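Local coordinates for protein iron transport multicopper oxidase FET3 (Saccharomyces cerevisiae, PDB 1ZPU) that oxidises ferrous to ferric iron with molecular oxygen, using four bound copper ions, so that the iron can enter the cell by high-affinity uptake, at residues A[311-323]-A[374-388]. Numbering follows the deposited sequence.
Sequences YGEPDHVITVDVV and LEKDEIVEIVLNNQD. With NAG (2-acetamido-2-deoxy-beta-D-glucopyranose), chain B.
Ile379 O takes two backbone donors at the start of a parallel strand pair: Asp315 N, at 2.8 Å and in the carbonyl plane, and His316 N, somewhat tilted from it. The Asp315 carboxylate answers in the reverse direction, its OD2 receiving Ile379 N at 2.8 Å through the anti lone pair in a nearly straight bond (170°). Beside it, Glu378 CG sits between its own backbone N and carbonyl carbon (chi1 63°), and the chain then runs extended, bringing OE2 to the edge of the His316 ring, in its plane. The same OE2 accepts Glu375 N from above the carboxylate plane, so one oxygen both pins the turn 375-378 and borders the imidazole. Were Glu378 cut back to an alanine, Glu375 N would probably lose this acceptor and the His316 ring edge the carboxylate lying against it.

From His316 to Val322 the strands 316-323 and 379-386 run side by side in a six-stranded sheet of the third cupredoxin domain, joined by alternating backbone bonds such as Val383 N to Ile318 O. Ile318, Val320, Val322 and Leu384 face the interior, where Val322 CG2 meets Leu384 CG at 3.9 Å and Leu477 and Leu475 of the other sheet of the domain cover Ile318 and Val320. On the other face Glu381 packs obliquely against CB and CG of Pro314, its OE1 in a salt bridge with Arg450 NE, and Asn385 ND2 reaches Asp321 OD1 at 2.9 Å, the acceptor lying in the amide plane, while Phe421 N holds Asn385 OD1.

Beyond the strand, Asn386 forms an Asx turn with Asp388 N, and Asp388 OD2 accepts Gly390 N and is hydrogen-bonded to His392 NE2. The paired strands and the Asx turn thus lead to a second-shell carboxylate, which is likely to orient and polarise this type 1 copper ligand.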
loop_
_atom_site.group_PDB
_atom_site.type_symbol
_atom_site.label_atom_id
_atom_site.label_comp_id
_atom_site.label_asym_id
_atom_site.label_seq_id
_atom_site.Cartn_x
_atom_site.Cartn_y
_atom_site.Cartn_z
ATOM N N TYR A 311 10.132 10.134 -18.835
ATOM C CA TYR A 311 9.745 9.408 -20.040
ATOM C C TYR A 311 9.152 10.353 -21.056
ATOM O O TYR A 311 8.529 11.344 -20.681
ATOM C CB TYR A 311 8.729 8.319 -19.726
ATOM C CG TYR A 311 9.278 7.195 -18.882
ATOM C CD1 TYR A 311 8.670 6.847 -17.678
ATOM C CD2 TYR A 311 10.406 6.478 -19.287
ATOM C CE1 TYR A 311 9.161 5.815 -16.901
ATOM C CE2 TYR A 311 10.912 5.447 -18.511
ATOM C CZ TYR A 311 10.281 5.127 -17.324
ATOM O OH TYR A 311 10.766 4.108 -16.555
ATOM N N GLY A 312 9.354 10.041 -22.338
ATOM C CA GLY A 312 8.827 10.843 -23.439
ATOM C C GLY A 312 7.311 10.857 -23.475
ATOM O O GLY A 312 6.644 10.271 -22.616
ATOM N N GLU A 313 6.756 11.517 -24.482
ATOM C CA GLU A 313 5.304 11.654 -24.574
ATOM C C GLU A 313 4.568 10.315 -24.425
ATOM O O GLU A 313 4.951 9.320 -25.043
ATOM C CB GLU A 313 4.890 12.409 -25.846
ATOM C CG GLU A 313 5.262 13.903 -25.831
ATOM C CD GLU A 313 4.575 14.697 -24.711
ATOM O OE1 GLU A 313 3.624 15.448 -25.022
ATOM O OE2 GLU A 313 4.977 14.580 -23.525
ATOM N N PRO A 314 3.518 10.294 -23.588
ATOM C CA PRO A 314 2.773 9.082 -23.252
ATOM C C PRO A 314 2.040 8.496 -24.443
ATOM O O PRO A 314 1.389 9.229 -25.186
ATOM C CB PRO A 314 1.734 9.568 -22.233
ATOM C CG PRO A 314 2.169 10.921 -21.820
ATOM C CD PRO A 314 2.959 11.488 -22.928
ATOM N N ASP A 315 2.139 7.181 -24.607
ATOM C CA ASP A 315 1.398 6.462 -25.640
ATOM C C ASP A 315 -0.040 6.206 -25.213
ATOM O O ASP A 315 -0.933 6.031 -26.044
ATOM C CB ASP A 315 2.079 5.130 -25.932
ATOM C CG ASP A 315 3.490 5.305 -26.436
ATOM O OD1 ASP A 315 3.667 5.982 -27.473
ATOM O OD2 ASP A 315 4.418 4.772 -25.795
ATOM N N HIS A 316 -0.250 6.193 -23.906
ATOM C CA HIS A 316 -1.516 5.821 -23.331
ATOM C C HIS A 316 -1.756 6.714 -22.120
ATOM O O HIS A 316 -0.994 6.666 -21.149
ATOM C CB HIS A 316 -1.445 4.349 -22.905
ATOM C CG HIS A 316 -2.775 3.720 -22.637
ATOM N ND1 HIS A 316 -3.926 4.453 -22.442
ATOM C CD2 HIS A 316 -3.128 2.423 -22.493
ATOM C CE1 HIS A 316 -4.936 3.633 -22.209
ATOM N NE2 HIS A 316 -4.476 2.396 -22.230
ATOM N N VAL A 317 -2.801 7.541 -22.181
ATOM C CA VAL A 317 -3.177 8.389 -21.040
ATOM C C VAL A 317 -4.460 7.891 -20.393
ATOM O O VAL A 317 -5.494 7.769 -21.046
ATOM C CB VAL A 317 -3.311 9.884 -21.422
ATOM C CG1 VAL A 317 -3.693 10.722 -20.201
ATOM C CG2 VAL A 317 -2.016 10.392 -22.015
ATOM N N ILE A 318 -4.371 7.590 -19.105
ATOM C CA ILE A 318 -5.533 7.230 -18.301
ATOM C C ILE A 318 -5.885 8.418 -17.385
ATOM O O ILE A 318 -5.092 8.791 -16.522
ATOM C CB ILE A 318 -5.247 5.950 -17.460
ATOM C CG1 ILE A 318 -4.832 4.797 -18.375
ATOM C CG2 ILE A 318 -6.446 5.566 -16.607
ATOM C CD1 ILE A 318 -4.193 3.631 -17.669
ATOM N N THR A 319 -7.055 9.022 -17.586
ATOM C CA THR A 319 -7.506 10.115 -16.729
ATOM C C THR A 319 -8.653 9.650 -15.838
ATOM O O THR A 319 -9.700 9.237 -16.317
ATOM C CB THR A 319 -7.914 11.374 -17.537
ATOM O OG1 THR A 319 -6.784 11.845 -18.276
ATOM C CG2 THR A 319 -8.385 12.494 -16.618
ATOM N N VAL A 320 -8.446 9.709 -14.532
ATOM C CA VAL A 320 -9.483 9.302 -13.600
ATOM C C VAL A 320 -9.793 10.387 -12.576
ATOM O O VAL A 320 -8.890 11.008 -12.014
ATOM C CB VAL A 320 -9.141 7.962 -12.891
ATOM C CG1 VAL A 320 -9.054 6.830 -13.901
ATOM C CG2 VAL A 320 -7.849 8.068 -12.113
ATOM N N ASP A 321 -11.084 10.614 -12.352
ATOM C CA ASP A 321 -11.539 11.520 -11.296
ATOM C C ASP A 321 -11.950 10.698 -10.084
ATOM O O ASP A 321 -12.610 9.668 -10.224
ATOM C CB ASP A 321 -12.690 12.410 -11.771
ATOM C CG ASP A 321 -12.260 13.403 -12.857
ATOM O OD1 ASP A 321 -11.069 13.414 -13.248
ATOM O OD2 ASP A 321 -13.117 14.177 -13.333
ATOM N N VAL A 322 -11.536 11.150 -8.905
ATOM C CA VAL A 322 -11.818 10.460 -7.661
ATOM C C VAL A 322 -12.903 11.195 -6.884
ATOM O O VAL A 322 -12.740 12.359 -6.533
ATOM C CB VAL A 322 -10.565 10.372 -6.784
ATOM C CG1 VAL A 322 -10.901 9.764 -5.438
ATOM C CG2 VAL A 322 -9.478 9.570 -7.484
ATOM N N VAL A 323 -14.005 10.506 -6.611
ATOM C CA VAL A 323 -15.083 11.070 -5.820
ATOM C C VAL A 323 -15.782 9.992 -4.986
ATOM O O VAL A 323 -15.761 8.807 -5.344
ATOM C CB VAL A 323 -16.097 11.837 -6.714
ATOM C CG1 VAL A 323 -16.992 10.883 -7.497
ATOM C CG2 VAL A 323 -16.924 12.795 -5.879
ATOM N N LEU A 374 -2.670 -2.401 -21.485
ATOM C CA LEU A 374 -1.463 -1.666 -21.829
ATOM C C LEU A 374 -0.657 -2.421 -22.878
ATOM O O LEU A 374 -0.542 -3.639 -22.801
ATOM C CB LEU A 374 -0.612 -1.426 -20.582
ATOM C CG LEU A 374 -1.266 -0.926 -19.287
ATOM C CD1 LEU A 374 -0.215 -0.889 -18.191
ATOM C CD2 LEU A 374 -1.938 0.433 -19.441
ATOM N N GLU A 375 -0.097 -1.694 -23.846
ATOM C CA GLU A 375 0.626 -2.296 -24.976
ATOM C C GLU A 375 2.093 -2.606 -24.691
ATOM O O GLU A 375 2.707 -2.013 -23.805
ATOM C CB GLU A 375 0.522 -1.425 -26.231
ATOM C CG GLU A 375 -0.883 -1.315 -26.830
ATOM C CD GLU A 375 -1.453 -2.646 -27.335
ATOM O OE1 GLU A 375 -0.746 -3.392 -28.063
ATOM O OE2 GLU A 375 -2.626 -2.932 -27.004
ATOM N N LYS A 376 2.641 -3.519 -25.495
ATOM C CA LYS A 376 3.966 -4.137 -25.290
ATOM C C LYS A 376 4.993 -3.342 -24.499
ATOM O O LYS A 376 5.427 -3.808 -23.453
ATOM C CB LYS A 376 4.586 -4.692 -26.590
ATOM C CG LYS A 376 4.057 -4.111 -27.930
ATOM C CD LYS A 376 4.958 -4.529 -29.112
ATOM C CE LYS A 376 4.650 -3.743 -30.390
ATOM N NZ LYS A 376 4.549 -2.269 -30.125
ATOM N N ASP A 377 5.387 -2.163 -24.967
ATOM C CA ASP A 377 6.377 -1.375 -24.214
ATOM C C ASP A 377 5.983 0.080 -24.033
ATOM O O ASP A 377 6.834 0.929 -23.774
ATOM C CB ASP A 377 7.765 -1.451 -24.871
ATOM C CG ASP A 377 8.661 -2.540 -24.271
ATOM O OD1 ASP A 377 8.653 -2.727 -23.030
ATOM O OD2 ASP A 377 9.403 -3.192 -25.052
ATOM N N GLU A 378 4.696 0.363 -24.157
ATOM C CA GLU A 378 4.233 1.736 -24.228
ATOM C C GLU A 378 4.482 2.529 -22.967
ATOM O O GLU A 378 4.553 1.971 -21.864
ATOM C CB GLU A 378 2.752 1.786 -24.574
ATOM C CG GLU A 378 1.817 1.153 -23.562
ATOM C CD GLU A 378 0.350 1.350 -23.932
ATOM O OE1 GLU A 378 0.062 1.778 -25.080
ATOM O OE2 GLU A 378 -0.522 1.072 -23.074
ATOM N N ILE A 379 4.614 3.840 -23.129
ATOM C CA ILE A 379 4.720 4.732 -21.985
ATOM C C ILE A 379 3.307 5.122 -21.539
ATOM O O ILE A 379 2.530 5.697 -22.309
ATOM C CB ILE A 379 5.609 5.950 -22.316
ATOM C CG1 ILE A 379 7.075 5.508 -22.384
ATOM C CG2 ILE A 379 5.419 7.074 -21.283
ATOM C CD1 ILE A 379 7.881 6.219 -23.453
ATOM N N VAL A 380 2.978 4.772 -20.298
ATOM C CA VAL A 380 1.649 5.009 -19.732
ATOM C C VAL A 380 1.675 6.179 -18.755
ATOM O O VAL A 380 2.593 6.313 -17.955
ATOM C CB VAL A 380 1.107 3.754 -18.996
ATOM C CG1 VAL A 380 -0.298 4.001 -18.449
ATOM C CG2 VAL A 380 1.097 2.548 -19.920
ATOM N N GLU A 381 0.655 7.023 -18.833
ATOM C CA GLU A 381 0.502 8.142 -17.927
ATOM C C GLU A 381 -0.858 8.055 -17.244
ATOM O O GLU A 381 -1.894 7.930 -17.908
ATOM C CB GLU A 381 0.657 9.458 -18.692
ATOM C CG GLU A 381 0.157 10.698 -17.976
ATOM C CD GLU A 381 0.464 11.978 -18.744
ATOM O OE1 GLU A 381 1.656 12.362 -18.818
ATOM O OE2 GLU A 381 -0.482 12.613 -19.274
ATOM N N ILE A 382 -0.842 8.103 -15.914
ATOM C CA ILE A 382 -2.067 8.148 -15.125
ATOM C C ILE A 382 -2.277 9.571 -14.624
ATOM O O ILE A 382 -1.440 10.134 -13.930
ATOM C CB ILE A 382 -2.046 7.139 -13.946
ATOM C CG1 ILE A 382 -2.157 5.716 -14.474
ATOM C CG2 ILE A 382 -3.199 7.382 -12.994
ATOM C CD1 ILE A 382 -1.747 4.652 -13.475
ATOM N N VAL A 383 -3.397 10.153 -15.007
ATOM C CA VAL A 383 -3.797 11.458 -14.514
ATOM C C VAL A 383 -4.903 11.242 -13.491
ATOM O O VAL A 383 -5.962 10.699 -13.806
ATOM C CB VAL A 383 -4.308 12.387 -15.652
ATOM C CG1 VAL A 383 -4.714 13.747 -15.095
ATOM C CG2 VAL A 383 -3.251 12.547 -16.739
ATOM N N LEU A 384 -4.648 11.663 -12.260
ATOM C CA LEU A 384 -5.611 11.490 -11.204
ATOM C C LEU A 384 -6.070 12.848 -10.691
ATOM O O LEU A 384 -5.258 13.650 -10.230
ATOM C CB LEU A 384 -5.016 10.621 -10.093
ATOM C CG LEU A 384 -5.934 10.194 -8.943
ATOM C CD1 LEU A 384 -5.664 8.766 -8.562
ATOM C CD2 LEU A 384 -5.784 11.090 -7.744
ATOM N N ASN A 385 -7.374 13.092 -10.794
ATOM C CA ASN A 385 -8.002 14.328 -10.330
ATOM C C ASN A 385 -8.890 14.096 -9.095
ATOM O O ASN A 385 -9.985 13.537 -9.205
ATOM C CB ASN A 385 -8.839 14.943 -11.452
ATOM C CG ASN A 385 -8.036 15.210 -12.702
ATOM O OD1 ASN A 385 -6.984 15.844 -12.652
ATOM N ND2 ASN A 385 -8.532 14.735 -13.837
ATOM N N ASN A 386 -8.417 14.526 -7.925
ATOM C CA ASN A 386 -9.193 14.406 -6.691
ATOM C C ASN A 386 -10.342 15.396 -6.626
ATOM O O ASN A 386 -10.136 16.608 -6.552
ATOM C CB ASN A 386 -8.314 14.576 -5.451
ATOM C CG ASN A 386 -9.014 14.125 -4.173
ATOM O OD1 ASN A 386 -9.986 13.378 -4.220
ATOM N ND2 ASN A 386 -8.520 14.583 -3.028
ATOM N N GLN A 387 -11.559 14.869 -6.654
ATOM C CA GLN A 387 -12.762 15.683 -6.536
ATOM C C GLN A 387 -13.263 15.638 -5.091
ATOM O O GLN A 387 -14.249 16.288 -4.737
ATOM C CB GLN A 387 -13.839 15.136 -7.460
ATOM C CG GLN A 387 -14.512 16.171 -8.319
ATOM C CD GLN A 387 -13.769 16.407 -9.612
ATOM O OE1 GLN A 387 -13.058 15.528 -10.101
ATOM N NE2 GLN A 387 -13.922 17.603 -10.172
ATOM N N ASP A 388 -12.570 14.848 -4.271
ATOM C CA ASP A 388 -12.878 14.658 -2.849
ATOM C C ASP A 388 -12.000 15.571 -1.989
ATOM O O ASP A 388 -10.872 15.886 -2.382
ATOM C CB ASP A 388 -12.637 13.191 -2.455
ATOM C CG ASP A 388 -12.831 12.943 -0.962
ATOM O OD1 ASP A 388 -13.975 13.113 -0.476
ATOM O OD2 ASP A 388 -11.848 12.583 -0.262
HETATM C C1 NAG B . -4.525 -4.505 -29.224
HETATM C C2 NAG B . -5.190 -3.378 -30.028
HETATM C C3 NAG B . -4.562 -3.089 -31.413
HETATM C C4 NAG B . -3.303 -3.891 -31.814
HETATM C C5 NAG B . -2.834 -4.916 -30.763
HETATM C C6 NAG B . -1.347 -5.253 -30.856
HETATM C C7 NAG B . -7.601 -3.349 -29.448
HETATM C C8 NAG B . -8.834 -4.210 -29.537
HETATM N N2 NAG B . -6.591 -3.709 -30.242
HETATM O O3 NAG B . -4.294 -1.702 -31.549
HETATM O O4 NAG B . -3.561 -4.540 -33.051
HETATM O O5 NAG B . -3.130 -4.462 -29.455
HETATM O O6 NAG B . -1.141 -6.529 -30.253
HETATM O O7 NAG B . -7.567 -2.376 -28.689
#